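Local atomic coordinates of LacI family transcription regulator (Bifidobacterium animalis subsp. lactis, PDB entry 4O5A), a protein that probably regulates transcription by binding operator DNA in response to a small-molecule effector, as regulators of the LacI family do. Residues Leu73-Asp78 against Leu106-Ser111; Pro155-Ala160 against Gln313-Leu318; Ala195-Pro200 against Thr251-Asp256. All coordinates share one frame; numbering follows the deposited sequence.

How the interactions relate
Interactions 1 and 2 both involve one parallel sheet of the regulatory core. In interaction 1 strand 105-111, outermost within this chain, pairs with strand 70-76. In interaction 2 a helix packs on the fourth strand across. Their centres are 17 Å apart and their nearest atoms about 6 Å. Interaction 3 belongs to the second sheet, on the other side of the chain's centre, 29 Å from interaction 1 and 32 Å from interaction 2, centre to centre. In LacI relatives the effector binds in the cleft between the two subdomains, each built on one of these sheets. The sulfate at Gln313 is probably from the crystallisation liquor. Interaction 1 alone meets the second subunit.

Interaction 1: residues Leu73-Asp78 against Leu106-Ser111; sequences LVLGYD and LLVRMS
Leu73, Leu75 and Tyr77 are hydrogen-bonded through the backbone to Leu107, Arg109 and Ser111 in a parallel ladder. With helix 88-99 between them in the chain, the two strands make a beta-alpha-beta crossover, in the periplasmic-binding-protein-like fold of the LacI family. Five backbone hydrogen bonds alternate between the strands. Leu75 N reaches Arg109 O at 2.8 Å, and beyond the strand end Tyr77 N gives to Ser111 O at 3.0 Å. CA-H...O contacts lie between them, such as Val108 CA to Leu73 O at 3.3 Å.

Apolar contacts gather on the face toward helix 88-99. Leu73 CD2 meets Leu106 CD2 at 4.0 Å, and Leu75 CD1 touches Val108 CG1 at 3.9 Å. On the other face Val74 CG1 rests on Ser111 CB at 3.9 Å, and Val74 also touches Ile120 and Trp124 of helix 116-127.

The charged contacts leave the pair. Arg109 forms salt bridges with Glu100 and Asp103 of the second subunit. Residues Leu106-Val108 also pair antiparallel with a strand of that subunit, so the sheet runs on across the interface.

Met110 is selenomethionine. Its chain bends at chi2 (77°) and chi3 (36°), which brings SE to 3.5 Å from Gly76 O and CE against Leu75 CB.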
ATOM      1  N   LEU A  73      -2.163  -0.685  18.361  1.00 19.58           N
ATOM      2  CA  LEU A  73      -1.990  -1.586  17.227  1.00 20.51           C
ATOM      3  C   LEU A  73      -0.524  -1.891  17.055  1.00 28.10           C
ATOM      4  O   LEU A  73       0.288  -0.980  16.871  1.00 22.38           O
ATOM      5  CB  LEU A  73      -2.539  -0.950  15.939  1.00 20.28           C
ATOM      6  CG  LEU A  73      -2.282  -1.721  14.644  1.00 24.75           C
ATOM      7  CD1 LEU A  73      -2.886  -3.115  14.720  1.00 29.02           C
ATOM      8  CD2 LEU A  73      -2.861  -0.961  13.472  1.00 28.39           C
ATOM      9  N   VAL A  74      -0.164  -3.169  17.121  1.00 25.53           N
ATOM     10  CA  VAL A  74       1.204  -3.552  16.801  1.00 22.79           C
ATOM     11  C   VAL A  74       1.256  -4.095  15.382  1.00 29.81           C
ATOM     12  O   VAL A  74       0.545  -5.042  15.047  1.00 30.13           O
ATOM     13  CB  VAL A  74       1.776  -4.580  17.790  1.00 26.30           C
ATOM     14  CG1 VAL A  74       3.223  -4.883  17.444  1.00 26.16           C
ATOM     15  CG2 VAL A  74       1.700  -4.040  19.209  1.00 29.18           C
ATOM     16  N   LEU A  75       2.075  -3.470  14.544  1.00 23.12           N
ATOM     17  CA  LEU A  75       2.259  -3.937  13.169  1.00 30.76           C
ATOM     18  C   LEU A  75       3.531  -4.765  13.044  1.00 37.28           C
ATOM     19  O   LEU A  75       4.443  -4.647  13.866  1.00 38.58           O
ATOM     20  CB  LEU A  75       2.322  -2.754  12.204  1.00 32.02           C
ATOM     21  CG  LEU A  75       1.066  -1.899  12.087  1.00 32.48           C
ATOM     22  CD1 LEU A  75       1.319  -0.706  11.175  1.00 37.36           C
ATOM     23  CD2 LEU A  75      -0.068  -2.746  11.559  1.00 38.86           C
ATOM     24  N   GLY A  76       3.605  -5.600  12.012  1.00 35.72           N
ATOM     25  CA  GLY A  76       4.808  -6.382  11.787  1.00 32.20           C
ATOM     26  C   GLY A  76       5.751  -5.640  10.863  1.00 41.19           C
ATOM     27  O   GLY A  76       5.306  -5.018   9.899  1.00 45.29           O
ATOM     28  N   TYR A  77       7.048  -5.688  11.151  1.00 38.47           N
ATOM     29  CA  TYR A  77       8.028  -5.005  10.311  1.00 39.57           C
ATOM     30  C   TYR A  77       8.058  -5.618   8.912  1.00 50.17           C
ATOM     31  O   TYR A  77       8.155  -6.840   8.765  1.00 48.14           O
ATOM     32  CB  TYR A  77       9.421  -5.051  10.941  1.00 38.86           C
ATOM     33  CG  TYR A  77      10.485  -4.362  10.113  1.00 40.95           C
ATOM     34  CD1 TYR A  77      10.513  -2.976   9.993  1.00 40.75           C
ATOM     35  CD2 TYR A  77      11.460  -5.093   9.452  1.00 42.75           C
ATOM     36  CE1 TYR A  77      11.487  -2.341   9.240  1.00 40.31           C
ATOM     37  CE2 TYR A  77      12.435  -4.467   8.694  1.00 46.62           C
ATOM     38  CZ  TYR A  77      12.442  -3.090   8.593  1.00 45.66           C
ATOM     39  OH  TYR A  77      13.413  -2.468   7.840  1.00 47.12           O
ATOM     40  N   ASP A  78       7.986  -4.749   7.903  1.00 57.55           N
ATOM     41  CA  ASP A  78       7.819  -5.133   6.498  1.00 64.01           C
ATOM     42  C   ASP A  78       6.506  -5.867   6.266  1.00 69.12           C
ATOM     43  O   ASP A  78       5.432  -5.304   6.477  1.00 71.04           O
ATOM     44  CB  ASP A  78       8.997  -5.959   5.981  1.00 62.92           C
ATOM     45  CG  ASP A  78      10.167  -5.102   5.579  1.00 61.80           C
ATOM     46  OD1 ASP A  78       9.956  -3.890   5.359  1.00 61.26           O
ATOM     47  OD2 ASP A  78      11.291  -5.639   5.476  1.00 63.95           O
ATOM     48  N   LEU A 106      -4.683   6.427  17.195  1.00 18.06           N
ATOM     49  CA  LEU A 106      -4.149   5.077  17.105  1.00 19.24           C
ATOM     50  C   LEU A 106      -2.688   5.119  17.555  1.00 20.95           C
ATOM     51  O   LEU A 106      -1.902   5.938  17.052  1.00 22.25           O
ATOM     52  CB  LEU A 106      -4.202   4.616  15.653  1.00 22.11           C
ATOM     53  CG  LEU A 106      -3.976   3.143  15.326  1.00 28.53           C
ATOM     54  CD1 LEU A 106      -5.166   2.312  15.800  1.00 25.44           C
ATOM     55  CD2 LEU A 106      -3.756   2.961  13.817  1.00 29.75           C
ATOM     56  N   LEU A 107      -2.318   4.247  18.488  1.00 18.16           N
ATOM     57  CA  LEU A 107      -0.934   4.178  18.936  1.00 18.91           C
ATOM     58  C   LEU A 107      -0.289   2.977  18.247  1.00 20.77           C
ATOM     59  O   LEU A 107      -0.720   1.839  18.442  1.00 23.39           O
ATOM     60  CB  LEU A 107      -0.865   4.027  20.457  1.00 18.96           C
ATOM     61  CG  LEU A 107       0.533   4.204  21.058  1.00 24.82           C
ATOM     62  CD1 LEU A 107       0.977   5.660  20.982  1.00 26.16           C
ATOM     63  CD2 LEU A 107       0.582   3.702  22.491  1.00 27.29           C
ATOM     64  N   VAL A 108       0.730   3.235  17.434  1.00 16.27           N
ATOM     65  CA  VAL A 108       1.307   2.197  16.587  1.00 19.68           C
ATOM     66  C   VAL A 108       2.713   1.843  17.022  1.00 24.47           C
ATOM     67  O   VAL A 108       3.585   2.715  17.140  1.00 23.30           O
ATOM     68  CB  VAL A 108       1.339   2.635  15.121  1.00 20.97           C
ATOM     69  CG1 VAL A 108       2.035   1.573  14.253  1.00 23.20           C
ATOM     70  CG2 VAL A 108      -0.066   2.895  14.620  1.00 24.32           C
ATOM     71  N   ARG A 109       2.936   0.555  17.272  1.00 20.79           N
ATOM     72  CA  ARG A 109       4.283   0.062  17.475  1.00 20.60           C
ATOM     73  C   ARG A 109       4.588  -1.051  16.480  1.00 25.66           C
ATOM     74  O   ARG A 109       3.701  -1.510  15.770  1.00 26.78           O
ATOM     75  CB  ARG A 109       4.522  -0.364  18.927  1.00 24.95           C
ATOM     76  CG  ARG A 109       4.746   0.843  19.833  1.00 28.85           C
ATOM     77  CD  ARG A 109       5.319   0.496  21.193  1.00 30.22           C
ATOM     78  NE  ARG A 109       6.623  -0.142  21.130  1.00 29.92           N
ATOM     79  CZ  ARG A 109       7.408  -0.313  22.191  1.00 39.88           C
ATOM     80  NH1 ARG A 109       7.011   0.124  23.379  1.00 41.29           N
ATOM     81  NH2 ARG A 109       8.586  -0.908  22.070  1.00 41.05           N
HETATM   82  N   MSE A 110       5.844  -1.456  16.417  1.00 24.07           N
HETATM   83  CA  MSE A 110       6.302  -2.321  15.339  1.00 28.32           C
HETATM   84  C   MSE A 110       7.025  -3.504  15.957  1.00 32.92           C
HETATM   85  O   MSE A 110       7.998  -3.324  16.690  1.00 34.33           O
HETATM   86  CB  MSE A 110       7.246  -1.522  14.419  1.00 30.68           C
HETATM   87  CG  MSE A 110       7.659  -2.173  13.084  1.00 38.61           C
HETATM   88 SE   MSE A 110       6.285  -2.126  11.686  0.32 35.96          SE
HETATM   89  CE  MSE A 110       5.501  -0.395  12.062  1.00 36.68           C
ATOM     90  N   SER A 111       6.556  -4.718  15.681  1.00 34.36           N
ATOM     91  CA  SER A 111       7.286  -5.896  16.146  1.00 40.39           C
ATOM     92  C   SER A 111       8.320  -6.334  15.102  1.00 37.12           C
ATOM     93  O   SER A 111       8.007  -6.505  13.920  1.00 36.21           O
ATOM     94  CB  SER A 111       6.339  -7.040  16.518  1.00 50.32           C
ATOM     95  OG  SER A 111       5.797  -7.657  15.370  1.00 55.31           O
TER

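Interaction 2: residues Pro155-Ala160 against Gln313-Leu318; sequences PCLALA and QLMLKL. With SO4 (sulfate ion), chain E.
Pro155 starts the contact against Leu318, where strand 156-160 begins, in a helix-on-sheet layer of the LacI-type core. Strand 156-160 and helix 313-318 run nearly antiparallel, at 155°, with their axes 8.4 Å apart. Pro155 CB meets Leu318 CB at 4.0 Å, an apolar contact beside the start of the strand. At Cys156 the backbone makes the contact. Its O lies 3.2 Å from Leu318 CD1, a tight approach of a methyl to a carbonyl, while the CB of Cys156 points away from the helix.

Leu157 carries the middle. Its CB points toward the helix, and with CG anti to the backbone N (chi1 176°) CD2 reaches the Leu314-Met315 side. CB touches Met315 CG at 3.6 Å, and the two side chains cross at about a right angle. CD2 lies near both Met315 CG and Leu314 CB, the latter at 4.2 Å.

Gln313, at the start of the helical segment, looks elsewhere. Its extended chain carries NE2 to O2 of a sulfate at 3.1 Å, with a fairly straight bond of 161°. Arg309 NE holds the same ion. With an alanine here the amide is gone, and the sulfate would probably be left with the Arg309 bond but without its NE2 donor.

The strand lies between strands 132-135 and 170-172, with backbone bonds to Leu133, Leu135, Pro169 and Leu171. Helix 304-320 packs over it beside helix 88-99, where Met315 also touches Leu95 and, on strand 132-135, Leu134.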
ATOM      1  N   PRO A 155      -9.868  -4.133  27.063  1.00 31.00           N
ATOM      2  CA  PRO A 155     -10.699  -4.397  25.885  1.00 32.22           C
ATOM      3  C   PRO A 155      -9.861  -4.765  24.674  1.00 29.70           C
ATOM      4  O   PRO A 155      -8.811  -4.167  24.433  1.00 26.72           O
ATOM      5  CB  PRO A 155     -11.394  -3.054  25.643  1.00 31.28           C
ATOM      6  CG  PRO A 155     -11.510  -2.459  27.032  1.00 31.56           C
ATOM      7  CD  PRO A 155     -10.213  -2.853  27.709  1.00 33.80           C
ATOM      8  N   CYS A 156     -10.315  -5.756  23.915  1.00 26.95           N
ATOM      9  CA  CYS A 156      -9.682  -6.047  22.639  1.00 26.75           C
ATOM     10  C   CYS A 156     -10.698  -6.516  21.616  1.00 23.27           C
ATOM     11  O   CYS A 156     -11.813  -6.932  21.963  1.00 26.81           O
ATOM     12  CB  CYS A 156      -8.576  -7.092  22.793  1.00 32.20           C
ATOM     13  SG  CYS A 156      -9.193  -8.712  23.268  1.00 42.10           S
ATOM     14  N   LEU A 157     -10.292  -6.448  20.356  1.00 23.19           N
ATOM     15  CA  LEU A 157     -11.103  -6.904  19.243  1.00 25.88           C
ATOM     16  C   LEU A 157     -10.192  -7.575  18.235  1.00 24.38           C
ATOM     17  O   LEU A 157      -9.134  -7.038  17.882  1.00 23.16           O
ATOM     18  CB  LEU A 157     -11.803  -5.724  18.577  1.00 23.09           C
ATOM     19  CG  LEU A 157     -12.617  -6.049  17.327  1.00 23.94           C
ATOM     20  CD1 LEU A 157     -13.943  -6.673  17.713  1.00 27.28           C
ATOM     21  CD2 LEU A 157     -12.825  -4.797  16.496  1.00 25.39           C
ATOM     22  N   ALA A 158     -10.600  -8.753  17.777  1.00 23.58           N
ATOM     23  CA  ALA A 158      -9.838  -9.465  16.762  1.00 26.33           C
ATOM     24  C   ALA A 158     -10.523  -9.375  15.401  1.00 32.23           C
ATOM     25  O   ALA A 158     -11.750  -9.414  15.306  1.00 25.46           O
ATOM     26  CB  ALA A 158      -9.642 -10.912  17.171  1.00 27.41           C
ATOM     27  N   LEU A 159      -9.724  -9.247  14.344  1.00 24.37           N
ATOM     28  CA  LEU A 159     -10.260  -9.337  12.990  1.00 32.37           C
ATOM     29  C   LEU A 159      -9.840 -10.675  12.404  1.00 28.64           C
ATOM     30  O   LEU A 159      -8.708 -10.836  11.935  1.00 27.54           O
ATOM     31  CB  LEU A 159      -9.761  -8.183  12.113  1.00 33.11           C
ATOM     32  CG  LEU A 159     -10.608  -6.903  12.103  1.00 28.09           C
ATOM     33  CD1 LEU A 159     -10.867  -6.371  13.512  1.00 30.00           C
ATOM     34  CD2 LEU A 159      -9.954  -5.834  11.237  1.00 34.93           C
ATOM     35  N   ALA A 160     -10.749 -11.643  12.447  1.00 23.39           N
ATOM     36  CA  ALA A 160     -10.428 -13.005  12.026  1.00 25.58           C
ATOM     37  C   ALA A 160     -11.692 -13.819  11.791  1.00 28.52           C
ATOM     38  O   ALA A 160     -12.798 -13.325  12.004  1.00 29.94           O
ATOM     39  CB  ALA A 160      -9.573 -13.676  13.074  1.00 31.40           C
ATOM     40  N   GLN A 313     -15.499   1.420  15.891  1.00 21.02           N
ATOM     41  CA  GLN A 313     -16.763   1.601  16.597  1.00 21.80           C
ATOM     42  C   GLN A 313     -16.961   0.516  17.642  1.00 23.90           C
ATOM     43  O   GLN A 313     -17.441   0.784  18.739  1.00 22.96           O
ATOM     44  CB  GLN A 313     -17.940   1.629  15.614  1.00 25.68           C
ATOM     45  CG  GLN A 313     -17.898   2.826  14.680  1.00 28.04           C
ATOM     46  CD  GLN A 313     -18.944   2.770  13.590  1.00 31.61           C
ATOM     47  OE1 GLN A 313     -19.234   1.702  13.050  1.00 27.86           O
ATOM     48  NE2 GLN A 313     -19.518   3.923  13.258  1.00 31.49           N
ATOM     49  N   LEU A 314     -16.585  -0.712  17.301  1.00 22.58           N
ATOM     50  CA  LEU A 314     -16.783  -1.831  18.219  1.00 22.40           C
ATOM     51  C   LEU A 314     -15.865  -1.715  19.433  1.00 22.10           C
ATOM     52  O   LEU A 314     -16.270  -2.006  20.560  1.00 24.41           O
ATOM     53  CB  LEU A 314     -16.542  -3.164  17.502  1.00 23.42           C
ATOM     54  CG  LEU A 314     -17.602  -3.525  16.465  1.00 29.76           C
ATOM     55  CD1 LEU A 314     -17.219  -4.816  15.746  1.00 32.57           C
ATOM     56  CD2 LEU A 314     -18.980  -3.656  17.111  1.00 34.19           C
HETATM   57  N   MSE A 315     -14.631  -1.286  19.211  1.00 21.70           N
HETATM   58  CA  MSE A 315     -13.709  -1.145  20.327  1.00 22.07           C
HETATM   59  C   MSE A 315     -14.163  -0.019  21.230  1.00 24.86           C
HETATM   60  O   MSE A 315     -14.048  -0.123  22.438  1.00 23.68           O
HETATM   61  CB  MSE A 315     -12.269  -0.927  19.857  1.00 20.98           C
HETATM   62  CG  MSE A 315     -11.644  -2.196  19.297  1.00 19.86           C
HETATM   63 SE   MSE A 315      -9.797  -1.951  18.768  0.54 22.42          SE
HETATM   64  CE  MSE A 315     -10.047  -0.808  17.230  1.00 21.11           C
ATOM     65  N   LEU A 316     -14.691   1.054  20.647  1.00 21.37           N
ATOM     66  CA  LEU A 316     -15.227   2.153  21.455  1.00 23.04           C
ATOM     67  C   LEU A 316     -16.412   1.713  22.314  1.00 23.42           C
ATOM     68  O   LEU A 316     -16.570   2.163  23.449  1.00 24.33           O
ATOM     69  CB  LEU A 316     -15.619   3.327  20.558  1.00 23.80           C
ATOM     70  CG  LEU A 316     -14.392   4.092  20.068  1.00 27.56           C
ATOM     71  CD1 LEU A 316     -14.741   5.036  18.913  1.00 35.71           C
ATOM     72  CD2 LEU A 316     -13.776   4.857  21.226  1.00 28.06           C
ATOM     73  N   LYS A 317     -17.251   0.833  21.771  1.00 24.59           N
ATOM     74  CA  LYS A 317     -18.337   0.258  22.559  1.00 27.51           C
ATOM     75  C   LYS A 317     -17.799  -0.525  23.749  1.00 25.66           C
ATOM     76  O   LYS A 317     -18.286  -0.379  24.854  1.00 26.70           O
ATOM     77  CB  LYS A 317     -19.217  -0.660  21.705  1.00 34.85           C
ATOM     78  CG  LYS A 317     -20.147   0.050  20.735  1.00 39.65           C
ATOM     79  CD  LYS A 317     -21.129  -0.957  20.154  1.00 50.33           C
ATOM     80  CE  LYS A 317     -21.729  -0.489  18.832  1.00 60.81           C
ATOM     81  NZ  LYS A 317     -22.755   0.594  18.997  1.00 63.04           N
ATOM     82  N   LEU A 318     -16.797  -1.366  23.513  1.00 26.38           N
ATOM     83  CA  LEU A 318     -16.174  -2.130  24.596  1.00 28.18           C
ATOM     84  C   LEU A 318     -15.624  -1.187  25.666  1.00 29.32           C
ATOM     85  O   LEU A 318     -15.828  -1.393  26.864  1.00 30.43           O
ATOM     86  CB  LEU A 318     -15.045  -3.015  24.048  1.00 24.23           C
ATOM     87  CG  LEU A 318     -15.430  -4.196  23.150  1.00 28.91           C
ATOM     88  CD1 LEU A 318     -14.178  -4.836  22.547  1.00 29.55           C
ATOM     89  CD2 LEU A 318     -16.231  -5.231  23.923  1.00 29.64           C
TER
HETATM   90  S   SO4 E 404     -21.862   4.348  10.151  0.68 64.24           S
HETATM   91  O1  SO4 E 404     -23.004   3.878   9.378  0.68 69.79           O
HETATM   92  O2  SO4 E 404     -22.104   4.116  11.572  0.68 63.66           O
HETATM   93  O3  SO4 E 404     -20.657   3.655   9.708  0.68 63.45           O
HETATM   94  O4  SO4 E 404     -21.700   5.778   9.928  0.68 69.89           O

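Interaction 3: residues Ala195-Pro200 against Thr251-Asp256; sequences ARVAGP and TAIIYD
Parallel strands 195-197 and 252-255, neighbours in the second sheet, are joined at their C-terminal ends by a salt bridge between Arg196 and Asp256. Arg196 NH2 gives to Asp256 OD2 at 3.1 Å, on the syn lone pair. Two weak bonds go to Asp256 OD1, from NH2 at 3.2 Å and from NE at 3.4 Å. The guanidinium and carboxylate planes are 28° apart. Gly199 N meets the same OD2 at 3.3 Å from above the carboxylate plane, so two donors grip this oxygen. Arg196 also makes a cation-pi contact with Phe213, and Ala198 CB lies over one face of its guanidinium.

This is a Rossmann-like sheet, where strand 193-197 sits between strands 223-224 and 252-255. In LacI relatives such C-terminal strand ends border the effector cleft. The ladder itself has four backbone bonds, including Val197 N to Ile254 O at 2.8 Å.

On the opposite face Val197 and Tyr255 lie side by side. Val197 CB is 3.6 Å from Tyr255 CD1, and Val197 CG2 is 3.8 Å from Ile253 CG2. Helix 233-245 covers this face with Ala239 and Leu243, and Thr240 OG1 and Tyr255 OH share a hydrogen bond.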
ATOM      1  N   ALA A 195      -7.183 -23.879 -10.291  1.00 15.15           N
ATOM      2  CA  ALA A 195      -6.102 -23.936  -9.327  1.00 16.77           C
ATOM      3  C   ALA A 195      -6.047 -22.682  -8.500  1.00 14.49           C
ATOM      4  O   ALA A 195      -6.578 -21.644  -8.887  1.00 18.78           O
ATOM      5  CB  ALA A 195      -4.769 -24.178 -10.028  1.00 20.14           C
ATOM      6  N   ARG A 196      -5.407 -22.793  -7.336  1.00 16.18           N
ATOM      7  CA  ARG A 196      -5.198 -21.662  -6.464  1.00 18.61           C
ATOM      8  C   ARG A 196      -3.714 -21.484  -6.233  1.00 16.67           C
ATOM      9  O   ARG A 196      -2.982 -22.445  -5.977  1.00 20.08           O
ATOM     10  CB  ARG A 196      -5.870 -21.920  -5.104  1.00 25.10           C
ATOM     11  CG  ARG A 196      -7.004 -20.997  -4.759  1.00 38.28           C
ATOM     12  CD  ARG A 196      -7.498 -21.258  -3.343  1.00 29.77           C
ATOM     13  NE  ARG A 196      -6.841 -20.410  -2.345  1.00 25.29           N
ATOM     14  CZ  ARG A 196      -6.488 -20.821  -1.132  1.00 24.21           C
ATOM     15  NH1 ARG A 196      -6.701 -22.081  -0.769  1.00 24.04           N
ATOM     16  NH2 ARG A 196      -5.908 -19.981  -0.275  1.00 24.73           N
ATOM     17  N   VAL A 197      -3.266 -20.245  -6.328  1.00 15.85           N
ATOM     18  CA  VAL A 197      -1.925 -19.885  -5.886  1.00 14.34           C
ATOM     19  C   VAL A 197      -2.093 -19.157  -4.563  1.00 17.23           C
ATOM     20  O   VAL A 197      -2.499 -18.004  -4.537  1.00 18.60           O
ATOM     21  CB  VAL A 197      -1.233 -19.018  -6.943  1.00 16.16           C
ATOM     22  CG1 VAL A 197       0.127 -18.520  -6.444  1.00 18.73           C
ATOM     23  CG2 VAL A 197      -1.041 -19.829  -8.220  1.00 17.75           C
ATOM     24  N   ALA A 198      -1.792 -19.857  -3.468  1.00 16.11           N
ATOM     25  CA  ALA A 198      -2.089 -19.378  -2.125  1.00 20.46           C
ATOM     26  C   ALA A 198      -0.863 -18.787  -1.444  1.00 23.18           C
ATOM     27  O   ALA A 198       0.251 -18.872  -1.962  1.00 24.78           O
ATOM     28  CB  ALA A 198      -2.643 -20.516  -1.296  1.00 22.24           C
ATOM     29  N   GLY A 199      -1.068 -18.181  -0.277  1.00 21.98           N
ATOM     30  CA  GLY A 199       0.035 -17.655   0.501  1.00 22.98           C
ATOM     31  C   GLY A 199       0.648 -18.775   1.310  1.00 24.68           C
ATOM     32  O   GLY A 199       0.376 -19.949   1.037  1.00 31.07           O
ATOM     33  N   PRO A 200       1.468 -18.431   2.312  1.00 28.32           N
ATOM     34  CA  PRO A 200       2.124 -19.451   3.131  1.00 27.39           C
ATOM     35  C   PRO A 200       1.114 -20.314   3.876  1.00 33.77           C
ATOM     36  O   PRO A 200       0.033 -19.824   4.224  1.00 32.61           O
ATOM     37  CB  PRO A 200       2.942 -18.624   4.128  1.00 30.17           C
ATOM     38  CG  PRO A 200       3.180 -17.334   3.430  1.00 32.44           C
ATOM     39  CD  PRO A 200       1.939 -17.073   2.643  1.00 28.82           C
ATOM     40  N   THR A 251      -7.831 -24.181 -16.390  1.00 21.81           N
ATOM     41  CA  THR A 251      -8.380 -23.116 -17.226  1.00 20.37           C
ATOM     42  C   THR A 251      -8.648 -21.837 -16.428  1.00 18.96           C
ATOM     43  O   THR A 251      -9.012 -20.808 -16.997  1.00 17.71           O
ATOM     44  CB  THR A 251      -9.665 -23.566 -17.973  1.00 22.42           C
ATOM     45  OG1 THR A 251     -10.637 -24.063 -17.038  1.00 23.63           O
ATOM     46  CG2 THR A 251      -9.349 -24.651 -18.994  1.00 25.44           C
ATOM     47  N   ALA A 252      -8.512 -21.906 -15.108  1.00 16.44           N
ATOM     48  CA  ALA A 252      -8.646 -20.720 -14.280  1.00 15.11           C
ATOM     49  C   ALA A 252      -7.730 -20.853 -13.077  1.00 15.69           C
ATOM     50  O   ALA A 252      -7.543 -21.955 -12.550  1.00 18.37           O
ATOM     51  CB  ALA A 252     -10.118 -20.531 -13.834  1.00 16.66           C
ATOM     52  N   ILE A 253      -7.137 -19.733 -12.673  1.00 14.80           N
ATOM     53  CA  ILE A 253      -6.285 -19.675 -11.491  1.00 13.29           C
ATOM     54  C   ILE A 253      -6.744 -18.534 -10.605  1.00 16.65           C
ATOM     55  O   ILE A 253      -6.960 -17.410 -11.073  1.00 18.31           O
ATOM     56  CB  ILE A 253      -4.790 -19.502 -11.869  1.00 15.02           C
ATOM     57  CG1 ILE A 253      -4.348 -20.685 -12.722  1.00 16.31           C
ATOM     58  CG2 ILE A 253      -3.916 -19.451 -10.604  1.00 17.21           C
ATOM     59  CD1 ILE A 253      -2.971 -20.484 -13.371  1.00 16.50           C
ATOM     60  N   ILE A 254      -6.929 -18.839  -9.322  1.00 15.88           N
ATOM     61  CA  ILE A 254      -7.252 -17.829  -8.322  1.00 15.20           C
ATOM     62  C   ILE A 254      -6.000 -17.537  -7.484  1.00 15.52           C
ATOM     63  O   ILE A 254      -5.378 -18.452  -6.939  1.00 17.91           O
ATOM     64  CB  ILE A 254      -8.388 -18.323  -7.413  1.00 15.76           C
ATOM     65  CG1 ILE A 254      -9.651 -18.558  -8.257  1.00 18.34           C
ATOM     66  CG2 ILE A 254      -8.658 -17.306  -6.322  1.00 19.19           C
ATOM     67  CD1 ILE A 254     -10.831 -19.063  -7.456  1.00 26.41           C
ATOM     68  N   TYR A 255      -5.627 -16.265  -7.386  1.00 15.31           N
ATOM     69  CA  TYR A 255      -4.451 -15.871  -6.621  1.00 14.68           C
ATOM     70  C   TYR A 255      -4.817 -15.204  -5.311  1.00 17.86           C
ATOM     71  O   TYR A 255      -5.728 -14.380  -5.274  1.00 17.59           O
ATOM     72  CB  TYR A 255      -3.621 -14.874  -7.427  1.00 15.42           C
ATOM     73  CG  TYR A 255      -3.064 -15.464  -8.693  1.00 15.88           C
ATOM     74  CD1 TYR A 255      -1.760 -15.934  -8.741  1.00 15.80           C
ATOM     75  CD2 TYR A 255      -3.839 -15.543  -9.838  1.00 16.65           C
ATOM     76  CE1 TYR A 255      -1.234 -16.487  -9.917  1.00 15.01           C
ATOM     77  CE2 TYR A 255      -3.330 -16.080 -11.024  1.00 17.46           C
ATOM     78  CZ  TYR A 255      -2.038 -16.549 -11.052  1.00 16.15           C
ATOM     79  OH  TYR A 255      -1.560 -17.090 -12.216  1.00 16.49           O
ATOM     80  N   ASP A 256      -4.059 -15.507  -4.252  1.00 18.68           N
ATOM     81  CA  ASP A 256      -4.349 -14.947  -2.931  1.00 21.94           C
ATOM     82  C   ASP A 256      -4.010 -13.455  -2.791  1.00 20.28           C
ATOM     83  O   ASP A 256      -4.367 -12.834  -1.796  1.00 21.57           O
ATOM     84  CB  ASP A 256      -3.656 -15.757  -1.824  1.00 26.61           C
ATOM     85  CG  ASP A 256      -4.520 -16.909  -1.310  1.00 31.37           C
ATOM     86  OD1 ASP A 256      -5.441 -17.338  -2.036  1.00 29.70           O
ATOM     87  OD2 ASP A 256      -4.261 -17.389  -0.185  1.00 42.97           O
TER